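Side-chain contacts in 4-hydroxy-3-methylbut-2-enyl diphosphate reductase, apicoplast (Plasmodium falciparum, PDB 4N7B), which reduces (E)-4-hydroxy-3-methylbut-2-enyl diphosphate at an iron-sulfur cluster to isopentenyl and dimethylallyl diphosphate, the last step of the DOXP/MEP isoprenoid pathway: residues V241-C244 with L245-F248; V254-K257 with I258-D262. All blocks are in the same frame, centred on the assembly; numbering follows the deposited sequence.

How the contacts relate
The two contacts follow one another along the chain, contact 1 first, with their centres about 16 Å apart. Contact 1 is the last two turns of helix 232-247 with F248 just beyond; contact 2 starts on the next strand, 252-255, and runs through the loop that leads to helix 262-271. Strand 252-255 lies inside a four-stranded parallel sheet between 273-276 and 287-290, and helix 232-247 packs against that sheet. The two contacts touch where V241 CG2 of the helix reaches I258 CG1 of the loop, 3.4 Å away. Contact 1 is thus outlying packing, about 23 Å from the chain centre, while contact 2 carries H260 inward to what is probably, as in relatives, the diphosphate pocket.

Contact 1: residues V241-C244 with L245-F248; sequences VEEC and LKLF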
# COMPACT_ATOMS: atom_id res chain seq x y z
N VAL A 241 -4.04 15.96 -1.32
CA VAL A 241 -5.18 16.27 -2.19
C VAL A 241 -6.11 17.28 -1.54
O VAL A 241 -6.56 18.22 -2.19
CB VAL A 241 -6.01 15.01 -2.54
CG1 VAL A 241 -7.21 15.38 -3.41
CG2 VAL A 241 -5.13 14.01 -3.28
N GLU A 242 -6.39 17.08 -0.26
CA GLU A 242 -7.30 17.96 0.48
C GLU A 242 -6.78 19.39 0.53
O GLU A 242 -7.54 20.36 0.49
CB GLU A 242 -7.48 17.42 1.91
CG GLU A 242 -8.63 16.43 2.05
CD GLU A 242 -8.57 15.63 3.34
OE1 GLU A 242 -7.61 15.84 4.12
OE2 GLU A 242 -9.46 14.77 3.57
N GLU A 243 -5.46 19.53 0.58
CA GLU A 243 -4.85 20.82 0.76
C GLU A 243 -4.80 21.57 -0.58
O GLU A 243 -4.88 22.80 -0.62
CB GLU A 243 -3.48 20.64 1.40
CG GLU A 243 -2.91 21.91 1.99
CD GLU A 243 -3.65 22.33 3.23
OE1 GLU A 243 -4.06 21.44 4.01
OE2 GLU A 243 -3.82 23.55 3.42
N CYS A 244 -4.71 20.81 -1.67
CA CYS A 244 -4.78 21.38 -3.02
C CYS A 244 -6.17 21.91 -3.28
O CYS A 244 -6.36 22.96 -3.89
CB CYS A 244 -4.44 20.32 -4.06
SG CYS A 244 -2.67 20.04 -4.26
N LEU A 245 -7.16 21.15 -2.82
CA LEU A 245 -8.55 21.54 -2.97
C LEU A 245 -8.87 22.83 -2.22
O LEU A 245 -9.72 23.61 -2.65
CB LEU A 245 -9.47 20.42 -2.50
CG LEU A 245 -9.55 19.24 -3.46
CD1 LEU A 245 -10.17 18.04 -2.78
CD2 LEU A 245 -10.37 19.63 -4.69
N LYS A 246 -8.19 23.07 -1.10
CA LYS A 246 -8.38 24.29 -0.32
C LYS A 246 -7.79 25.48 -1.06
O LYS A 246 -8.38 26.56 -1.11
CB LYS A 246 -7.74 24.17 1.06
CG LYS A 246 -8.61 23.40 2.05
CD LYS A 246 -7.86 23.03 3.34
CE LYS A 246 -8.54 21.83 4.03
NZ LYS A 246 -7.69 21.21 5.10
N LEU A 247 -6.62 25.28 -1.66
CA LEU A 247 -5.93 26.37 -2.32
C LEU A 247 -6.55 26.69 -3.67
O LEU A 247 -7.04 27.80 -3.88
CB LEU A 247 -4.45 26.03 -2.52
CG LEU A 247 -3.62 25.92 -1.24
CD1 LEU A 247 -2.15 25.82 -1.61
CD2 LEU A 247 -3.88 27.09 -0.30
N PHE A 248 -6.53 25.72 -4.57
CA PHE A 248 -6.93 25.97 -5.95
C PHE A 248 -8.35 25.52 -6.22
O PHE A 248 -8.91 24.71 -5.49
CB PHE A 248 -5.96 25.27 -6.89
CG PHE A 248 -4.55 25.33 -6.42
CD1 PHE A 248 -3.77 26.44 -6.69
CD2 PHE A 248 -4.00 24.29 -5.68
CE1 PHE A 248 -2.46 26.51 -6.24
CE2 PHE A 248 -2.69 24.35 -5.24
CZ PHE A 248 -1.92 25.46 -5.52
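K246 reaches back along the last turns of helix 232-247 toward E242 and E243, and its chain can be followed outward atom by atom. CB sits 3.6 Å from E243 O, and CG lies at the same distance from E242 O. With chi1 at -80°, CG stands beside the backbone N, and the extended chain beyond it runs back over the preceding turn: CD and CE stay close to E242 O while CD also comes near the E243 carboxylate. At the tip, NZ faces E243 OE1 in a long salt bridge of 3.8 Å. E243 answers with a chain bent at chi2 (71°), which folds its carboxylate across the lysine; the same side chain also touches F526 and I530 of helix 524-533.

About a quarter-turn round the helix, V241 and L245 lie side by side, CG1 of V241 4.0 Å from CD1 of L245, while V241 and C244 also pack on I289 of strand 287-290. F248 ends the run. Its CD2 comes within 3.2 Å of C244 O, obliquely to the ring, and L247 CB rests over one face, offset toward the rim.

Underneath, the backbone bonds run from L245 N to V241 O, through K246 N to E242 O and L247 N to E243 O, to F248 N to C244 O at 2.8 Å and 159°. K246 N also bonds weakly to E243 O. F248 then leaves helical backbone angles, so this is the C-terminal end of an alpha-helix, held by i to i+4 bonds and packed on one side against a parallel sheet.

Contact 2: residues V254-K257 with I258-D262; sequences VKHK and IVHND. With SO4 (sulfate ion), chain C.
H256 places its ring with CG anti to the backbone N (chi1 -163°), whereas H260 sets CG beside its own backbone N (chi1 -75°); between them these torsions bring the two imidazoles together at their edges. In the H256 conformer described, NE2 of H256 and NE2 of H260 are 3.2 Å apart in a somewhat bent hydrogen bond that either could donate; as H256 has a second conformer, the link may not be constant. Neither ring lies over the other: the planes stand at 81°, and each nitrogen approaches the other ring at its edge, near its plane. H256 ND1, its other nitrogen, is hydrogen-bonded to E277 OE2, which favours this orientation of the ring, so in this conformer H256 can serve as a second-shell link between E277 and H260.

H260 ND1 donates a fairly straight bond to O3 of a bound sulfate at 2.8 Å, with O3 in the plane of the ring; with H256 in this conformer, NE2 is engaged as well. The sulfate, probably from the crystallisation liquor, is also held by H343 NE2 and by the backbone N atoms of S442 and N443. By similarity, H260, H343, S442 and N443 bind the substrate diphosphate in this IspH-family enzyme, so the anion is consistent with a stand-in for one of its phosphates. H293 stacks on the H260 ring, and H343 meets it steeply.

Where the chain leaves strand 252-255, V254 CG1 and I258 CG1 meet at 3.9 Å, their side chains crossing at a slant; F275 touches both. H260 itself is the centre of an inverse gamma turn, N261 N bonding weakly to V259 O at 2.9 Å. Next, N261 takes the N-cap position of helix 262-271, its OD1 accepting from V264 N.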
# COMPACT_ATOMS: atom_id res chain seq x y z
N VAL A 254 -6.01 13.99 -10.23
CA VAL A 254 -5.11 13.05 -9.59
C VAL A 254 -4.88 11.88 -10.52
O VAL A 254 -5.83 11.31 -11.06
CB VAL A 254 -5.72 12.51 -8.29
CG1 VAL A 254 -4.78 11.49 -7.66
CG2 VAL A 254 -6.02 13.64 -7.33
N LYS A 255 -3.62 11.52 -10.71
CA LYS A 255 -3.26 10.41 -11.57
C LYS A 255 -3.34 9.11 -10.78
O LYS A 255 -2.60 8.91 -9.82
CB LYS A 255 -1.86 10.64 -12.15
CG LYS A 255 -1.27 9.43 -12.83
CD LYS A 255 -2.09 8.95 -14.01
CE LYS A 255 -1.39 7.76 -14.68
NZ LYS A 255 -2.07 7.26 -15.91
N HIS A 256 -4.24 8.23 -11.24
CA HIS A 256 -4.70 7.03 -10.54
C HIS A 256 -5.34 7.35 -9.20
O HIS A 256 -5.18 8.46 -8.67
CB HIS A 256 -3.60 5.97 -10.36
CG HIS A 256 -4.14 4.62 -10.03
ND1 HIS A 256 -4.71 3.79 -10.97
CD2 HIS A 256 -4.25 3.96 -8.85
CE1 HIS A 256 -5.12 2.67 -10.40
NE2 HIS A 256 -4.85 2.75 -9.11
N LYS A 257 -6.07 6.38 -8.66
CA LYS A 257 -6.71 6.55 -7.36
C LYS A 257 -5.63 6.87 -6.33
O LYS A 257 -4.58 6.23 -6.29
CB LYS A 257 -7.52 5.32 -7.01
CG LYS A 257 -8.71 5.13 -7.95
CD LYS A 257 -9.56 3.94 -7.55
CE LYS A 257 -10.89 3.93 -8.30
NZ LYS A 257 -11.83 5.01 -7.85
N ILE A 258 -5.88 7.88 -5.52
CA ILE A 258 -4.85 8.43 -4.64
C ILE A 258 -4.36 7.39 -3.62
O ILE A 258 -3.18 7.35 -3.30
CB ILE A 258 -5.37 9.70 -3.96
CG1 ILE A 258 -4.26 10.75 -3.87
CG2 ILE A 258 -6.02 9.37 -2.63
CD1 ILE A 258 -3.37 10.57 -2.77
N VAL A 259 -5.29 6.57 -3.13
CA VAL A 259 -4.96 5.38 -2.36
C VAL A 259 -6.03 4.34 -2.73
O VAL A 259 -7.09 4.69 -3.25
CB VAL A 259 -4.96 5.63 -0.83
CG1 VAL A 259 -4.00 6.74 -0.46
CG2 VAL A 259 -6.34 5.98 -0.34
N HIS A 260 -5.75 3.07 -2.47
CA HIS A 260 -6.67 2.02 -2.90
C HIS A 260 -7.74 1.80 -1.85
O HIS A 260 -7.76 0.77 -1.16
CB HIS A 260 -5.91 0.72 -3.17
CG HIS A 260 -5.14 0.72 -4.45
ND1 HIS A 260 -4.03 -0.07 -4.64
CD2 HIS A 260 -5.30 1.41 -5.60
CE1 HIS A 260 -3.54 0.13 -5.85
NE2 HIS A 260 -4.30 1.03 -6.46
N ASN A 261 -8.62 2.79 -1.71
CA ASN A 261 -9.79 2.65 -0.88
C ASN A 261 -10.93 3.49 -1.46
O ASN A 261 -10.81 4.71 -1.57
CB ASN A 261 -9.49 3.08 0.55
CG ASN A 261 -10.68 2.87 1.47
OD1 ASN A 261 -11.58 3.71 1.53
ND2 ASN A 261 -10.69 1.75 2.18
N ASP A 262 -12.03 2.84 -1.82
CA ASP A 262 -13.14 3.52 -2.49
C ASP A 262 -13.78 4.55 -1.57
O ASP A 262 -14.20 5.61 -2.01
CB ASP A 262 -14.17 2.50 -2.99
CG ASP A 262 -13.53 1.40 -3.85
OD1 ASP A 262 -13.01 1.74 -4.94
OD2 ASP A 262 -13.53 0.21 -3.44
S SO4 C . -1.90 -1.20 -2.06
O1 SO4 C . -0.73 -0.54 -2.61
O2 SO4 C . -2.84 -0.20 -1.54
O3 SO4 C . -2.52 -1.95 -3.15
O4 SO4 C . -1.58 -2.15 -0.98